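Local structure of aminoglycoside phosphotransferase (Mycobacterium smegmatis, 6EF6) at residues Leu204-Tyr218 against Ala298-Leu312. The protein phosphorylates the amino alcohol (S)-1-amino-2-propanol as a kinase of the aminoacetone utilization microcompartment, and has the fold of the aminoglycoside phosphotransferases. Residues are numbered along the deposited sequence; the frame is centred on the assembly and turned at random.
Sequences LTRAQDLLHRKLEEY and ADEAMLPSFVFLRRL
Leu211 against Ser305 and Tyr218 against Met302 and Asp299 mark a buried helix-helix contact in the helical part of the kinase, where helix 198-218 runs across helix 303-320 and the turn before it. The axes of 204-218 and 303-312 pass 10.4 Å apart, with 129° between their N-to-C directions. The backbones come nearest where small Ser305 faces Leu211, whose CD1 lies 3.6 Å from Ser305 CB while CD2 leans on Leu309; the hydroxyl of Ser305 is hydrogen-bonded to that of Tyr345 in helix 325-347. Earlier in helix 198-218, Ala207 is short enough to let the Phe308 ring come in, with Ala207 CB 3.5 Å from Phe308 CE2, and Leu204 CD2 fills in at the ring edge. In this phosphotransferase fold, akin to that of protein kinases, helix 303-320 also carries Arg310, which lines the pocket holding (2R)-1-methoxypropan-2-amine and pairs with Asp231, a sodium ligand. At the other end Met302 forms a Met-aromatic contact: chi1 of -76° sets CG over one face of the Tyr218 ring, 3.9 Å from the centroid, and the bends beyond it keep SD above the same face and turn CE to Leu215 CD2, which also meets Phe306; the flexible thioether suits this uneven surface. Tyr218 CE2 reaches the edge of Phe306, the ring planes 62° apart. The Tyr218 OH then donates to the anti lone pair of Asp299 OD2 at 2.6 Å, giving the buried carboxylate a hydrogen-bond donor. Lys214 lays its aliphatic CE 3.8 Å from Met302 SD, and its NZ donates to a water, which makes a weak hydrogen bond to Ala301 O.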
# COMPACT_ATOMS: atom_id res chain seq x y z
N LEU A 204 -9.13 -4.51 21.94
CA LEU A 204 -8.16 -4.19 20.92
C LEU A 204 -6.79 -4.02 21.55
O LEU A 204 -5.77 -4.38 20.96
CB LEU A 204 -8.53 -2.97 20.08
CG LEU A 204 -9.82 -3.17 19.25
CD1 LEU A 204 -10.28 -1.85 18.70
CD2 LEU A 204 -9.64 -4.16 18.15
N THR A 205 -6.68 -3.43 22.77
CA THR A 205 -5.39 -3.29 23.44
C THR A 205 -4.84 -4.63 23.85
O THR A 205 -3.65 -4.88 23.69
CB THR A 205 -5.47 -2.37 24.66
OG1 THR A 205 -5.86 -1.06 24.26
CG2 THR A 205 -4.08 -2.25 25.38
N ARG A 206 -5.69 -5.56 24.32
CA ARG A 206 -5.16 -6.86 24.71
C ARG A 206 -4.60 -7.59 23.51
O ARG A 206 -3.53 -8.19 23.58
CB ARG A 206 -6.30 -7.65 25.36
CG ARG A 206 -5.83 -8.89 26.14
CD ARG A 206 -5.01 -8.44 27.35
NE ARG A 206 -4.74 -9.51 28.32
CZ ARG A 206 -3.59 -9.65 28.98
NH1 ARG A 206 -2.61 -8.78 28.82
NH2 ARG A 206 -3.43 -10.65 29.86
N ALA A 207 -5.32 -7.55 22.38
CA ALA A 207 -4.86 -8.19 21.16
C ALA A 207 -3.64 -7.47 20.61
O ALA A 207 -2.68 -8.14 20.19
CB ALA A 207 -5.98 -8.24 20.12
N GLN A 208 -3.61 -6.13 20.66
CA GLN A 208 -2.42 -5.37 20.25
C GLN A 208 -1.20 -5.79 21.05
O GLN A 208 -0.08 -5.89 20.51
CB GLN A 208 -2.66 -3.87 20.50
CG GLN A 208 -1.47 -3.01 20.18
CD GLN A 208 -1.57 -1.68 20.83
OE1 GLN A 208 -1.80 -0.67 20.18
NE2 GLN A 208 -1.39 -1.63 22.13
N ASP A 209 -1.34 -5.92 22.36
CA ASP A 209 -0.20 -6.25 23.20
C ASP A 209 0.31 -7.67 22.93
O ASP A 209 1.52 -7.91 22.96
CB ASP A 209 -0.57 -6.01 24.68
CG ASP A 209 -0.73 -4.54 25.03
OD1 ASP A 209 -0.31 -3.61 24.28
OD2 ASP A 209 -1.25 -4.32 26.14
N LEU A 210 -0.58 -8.61 22.64
CA LEU A 210 -0.19 -9.95 22.22
C LEU A 210 0.54 -9.88 20.88
O LEU A 210 1.62 -10.47 20.73
CB LEU A 210 -1.45 -10.85 22.13
CG LEU A 210 -1.13 -12.25 21.60
CD1 LEU A 210 -0.08 -12.97 22.43
CD2 LEU A 210 -2.43 -13.04 21.54
N LEU A 211 0.03 -9.11 19.93
CA LEU A 211 0.71 -8.89 18.67
C LEU A 211 2.10 -8.35 18.88
O LEU A 211 3.07 -8.81 18.25
CB LEU A 211 -0.11 -7.94 17.82
CG LEU A 211 0.58 -7.32 16.61
CD1 LEU A 211 0.85 -8.40 15.58
CD2 LEU A 211 -0.27 -6.25 16.00
N HIS A 212 2.26 -7.36 19.77
CA HIS A 212 3.58 -6.79 20.05
C HIS A 212 4.54 -7.87 20.53
O HIS A 212 5.69 -7.96 20.07
CB HIS A 212 3.43 -5.68 21.12
CG HIS A 212 4.59 -4.76 21.22
ND1 HIS A 212 4.63 -3.75 22.16
CD2 HIS A 212 5.75 -4.70 20.56
CE1 HIS A 212 5.77 -3.09 22.04
NE2 HIS A 212 6.48 -3.65 21.09
N ARG A 213 4.10 -8.72 21.46
CA ARG A 213 4.94 -9.80 21.96
C ARG A 213 5.30 -10.78 20.85
O ARG A 213 6.43 -11.25 20.77
CB ARG A 213 4.25 -10.53 23.12
CG ARG A 213 4.12 -9.69 24.40
CD ARG A 213 3.06 -10.27 25.35
NE ARG A 213 3.06 -11.73 25.45
CZ ARG A 213 2.02 -12.46 25.84
NH1 ARG A 213 2.14 -13.78 25.89
NH2 ARG A 213 0.87 -11.88 26.18
N LYS A 214 4.37 -11.07 19.96
CA LYS A 214 4.65 -11.99 18.87
C LYS A 214 5.64 -11.38 17.89
O LYS A 214 6.54 -12.08 17.41
CB LYS A 214 3.37 -12.41 18.17
CG LYS A 214 2.52 -13.25 19.08
CD LYS A 214 1.38 -13.92 18.41
CE LYS A 214 1.75 -14.79 17.22
NZ LYS A 214 2.67 -15.93 17.55
N LEU A 215 5.52 -10.10 17.62
CA LEU A 215 6.48 -9.42 16.76
C LEU A 215 7.86 -9.34 17.37
O LEU A 215 8.86 -9.49 16.66
CB LEU A 215 6.00 -8.03 16.37
CG LEU A 215 4.77 -7.95 15.44
CD1 LEU A 215 4.27 -6.54 15.39
CD2 LEU A 215 5.13 -8.43 14.02
N GLU A 216 7.96 -9.16 18.69
CA GLU A 216 9.26 -9.15 19.34
C GLU A 216 9.92 -10.51 19.23
O GLU A 216 11.15 -10.59 19.05
CB GLU A 216 9.11 -8.74 20.80
CG GLU A 216 8.86 -7.25 20.97
CD GLU A 216 8.70 -6.83 22.43
OE1 GLU A 216 8.46 -7.71 23.29
OE2 GLU A 216 8.83 -5.62 22.70
N GLU A 217 9.16 -11.59 19.39
CA GLU A 217 9.72 -12.93 19.28
C GLU A 217 10.12 -13.25 17.84
O GLU A 217 11.18 -13.85 17.59
CB GLU A 217 8.69 -13.91 19.81
CG GLU A 217 8.98 -15.43 19.71
CD GLU A 217 7.78 -16.26 20.20
OE1 GLU A 217 6.65 -16.08 19.67
OE2 GLU A 217 7.94 -17.07 21.14
N TYR A 218 9.28 -12.88 16.88
CA TYR A 218 9.54 -13.09 15.45
C TYR A 218 10.79 -12.35 15.01
O TYR A 218 11.60 -12.86 14.25
CB TYR A 218 8.30 -12.61 14.69
CG TYR A 218 8.24 -12.85 13.21
CD1 TYR A 218 8.26 -14.13 12.69
CD2 TYR A 218 8.10 -11.78 12.34
CE1 TYR A 218 8.10 -14.34 11.34
CE2 TYR A 218 7.96 -12.01 10.97
CZ TYR A 218 7.95 -13.27 10.51
OH TYR A 218 7.79 -13.40 9.13
N ALA A 298 6.86 -20.79 10.19
CA ALA A 298 6.84 -19.76 11.22
C ALA A 298 6.33 -18.45 10.67
O ALA A 298 5.69 -17.67 11.38
CB ALA A 298 8.23 -19.57 11.78
N ASP A 299 6.58 -18.18 9.39
CA ASP A 299 6.01 -17.02 8.72
C ASP A 299 4.53 -17.19 8.46
O ASP A 299 3.74 -16.25 8.69
CB ASP A 299 6.79 -16.68 7.48
CG ASP A 299 8.25 -16.63 7.78
OD1 ASP A 299 8.94 -17.67 7.69
OD2 ASP A 299 8.71 -15.66 8.34
N GLU A 300 4.12 -18.37 8.01
CA GLU A 300 2.70 -18.63 7.82
C GLU A 300 1.93 -18.45 9.11
O GLU A 300 0.83 -17.88 9.12
CB GLU A 300 2.53 -20.05 7.25
CG GLU A 300 1.10 -20.34 6.84
CD GLU A 300 0.89 -21.79 6.41
OE1 GLU A 300 1.88 -22.53 6.24
OE2 GLU A 300 -0.28 -22.18 6.33
N ALA A 301 2.51 -18.83 10.23
CA ALA A 301 1.91 -18.68 11.54
C ALA A 301 1.82 -17.23 11.99
O ALA A 301 1.02 -16.96 12.90
CB ALA A 301 2.71 -19.50 12.57
N MET A 302 2.49 -16.30 11.32
CA MET A 302 2.39 -14.89 11.61
C MET A 302 1.41 -14.17 10.70
O MET A 302 1.16 -12.98 10.87
CB MET A 302 3.76 -14.21 11.55
CG MET A 302 4.62 -14.51 12.74
SD MET A 302 4.02 -13.83 14.30
CE MET A 302 4.38 -12.12 14.05
N LEU A 303 0.85 -14.83 9.70
CA LEU A 303 -0.08 -14.14 8.80
C LEU A 303 -1.27 -13.53 9.53
O LEU A 303 -1.58 -12.36 9.27
CB LEU A 303 -0.49 -15.03 7.60
CG LEU A 303 0.68 -15.42 6.73
CD1 LEU A 303 0.21 -16.35 5.61
CD2 LEU A 303 1.40 -14.26 6.13
N PRO A 304 -1.89 -14.21 10.48
CA PRO A 304 -3.00 -13.56 11.21
C PRO A 304 -2.53 -12.33 11.97
O PRO A 304 -3.26 -11.30 12.01
CB PRO A 304 -3.53 -14.68 12.10
CG PRO A 304 -3.12 -15.96 11.41
CD PRO A 304 -1.78 -15.64 10.79
N SER A 305 -1.33 -12.37 12.56
CA SER A 305 -0.78 -11.20 13.22
C SER A 305 -0.67 -10.03 12.25
O SER A 305 -0.98 -8.88 12.62
CB SER A 305 0.60 -11.51 13.79
OG SER A 305 0.56 -12.32 14.95
N PHE A 306 -0.20 -10.26 11.03
CA PHE A 306 -0.07 -9.18 10.08
C PHE A 306 -1.39 -8.65 9.58
O PHE A 306 -1.50 -7.46 9.26
CB PHE A 306 0.87 -9.58 8.91
CG PHE A 306 2.32 -9.66 9.37
CD1 PHE A 306 2.91 -8.55 9.98
CD2 PHE A 306 3.05 -10.83 9.33
CE1 PHE A 306 4.20 -8.57 10.47
CE2 PHE A 306 4.41 -10.87 9.83
CZ PHE A 306 4.94 -9.74 10.43
N VAL A 307 -2.39 -9.52 9.44
CA VAL A 307 -3.75 -9.05 9.15
C VAL A 307 -4.21 -8.11 10.27
O VAL A 307 -4.80 -7.06 10.00
CB VAL A 307 -4.72 -10.23 8.91
CG1 VAL A 307 -6.13 -9.74 8.76
CG2 VAL A 307 -4.30 -11.04 7.71
N PHE A 308 -4.02 -8.52 11.51
CA PHE A 308 -4.46 -7.71 12.65
C PHE A 308 -3.70 -6.38 12.75
O PHE A 308 -4.29 -5.35 13.03
CB PHE A 308 -4.42 -8.52 13.93
CG PHE A 308 -5.12 -7.81 15.06
CD1 PHE A 308 -6.49 -7.60 15.01
CD2 PHE A 308 -4.44 -7.29 16.15
CE1 PHE A 308 -7.12 -6.90 16.02
CE2 PHE A 308 -5.11 -6.61 17.16
CZ PHE A 308 -6.44 -6.42 17.08
N LEU A 309 -2.41 -6.39 12.44
CA LEU A 309 -1.63 -5.15 12.37
C LEU A 309 -2.24 -4.21 11.34
O LEU A 309 -2.45 -3.01 11.59
CB LEU A 309 -0.17 -5.47 12.02
CG LEU A 309 0.75 -4.27 11.84
CD1 LEU A 309 0.77 -3.33 13.00
CD2 LEU A 309 2.18 -4.70 11.49
N ARG A 310 -2.52 -4.73 10.13
CA ARG A 310 -3.15 -3.88 9.10
C ARG A 310 -4.51 -3.35 9.57
O ARG A 310 -4.84 -2.19 9.31
CB ARG A 310 -3.30 -4.68 7.79
CG ARG A 310 -3.89 -3.91 6.66
CD ARG A 310 -3.01 -2.72 6.27
NE ARG A 310 -3.36 -2.19 4.95
CZ ARG A 310 -2.74 -1.24 4.28
NH1 ARG A 310 -1.72 -0.60 4.88
NH2 ARG A 310 -3.14 -0.86 3.06
N ARG A 311 -5.30 -4.21 10.21
CA ARG A 311 -6.61 -3.79 10.70
C ARG A 311 -6.51 -2.60 11.63
O ARG A 311 -7.26 -1.64 11.50
CB ARG A 311 -7.26 -4.94 11.43
CG ARG A 311 -8.73 -4.70 11.81
CD ARG A 311 -9.66 -4.78 10.59
NE ARG A 311 -11.05 -4.53 10.95
CZ ARG A 311 -12.11 -4.82 10.20
NH1 ARG A 311 -11.93 -5.45 9.05
NH2 ARG A 311 -13.31 -4.56 10.63
N LEU A 312 -5.58 -2.64 12.61
CA LEU A 312 -5.44 -1.52 13.55
C LEU A 312 -4.97 -0.28 12.83
O LEU A 312 -5.41 0.82 13.13
CB LEU A 312 -4.50 -1.88 14.70
CG LEU A 312 -4.99 -2.95 15.66
CD1 LEU A 312 -3.88 -3.21 16.73
CD2 LEU A 312 -6.25 -2.48 16.32
O HOH W 1 3.04 -17.47 15.32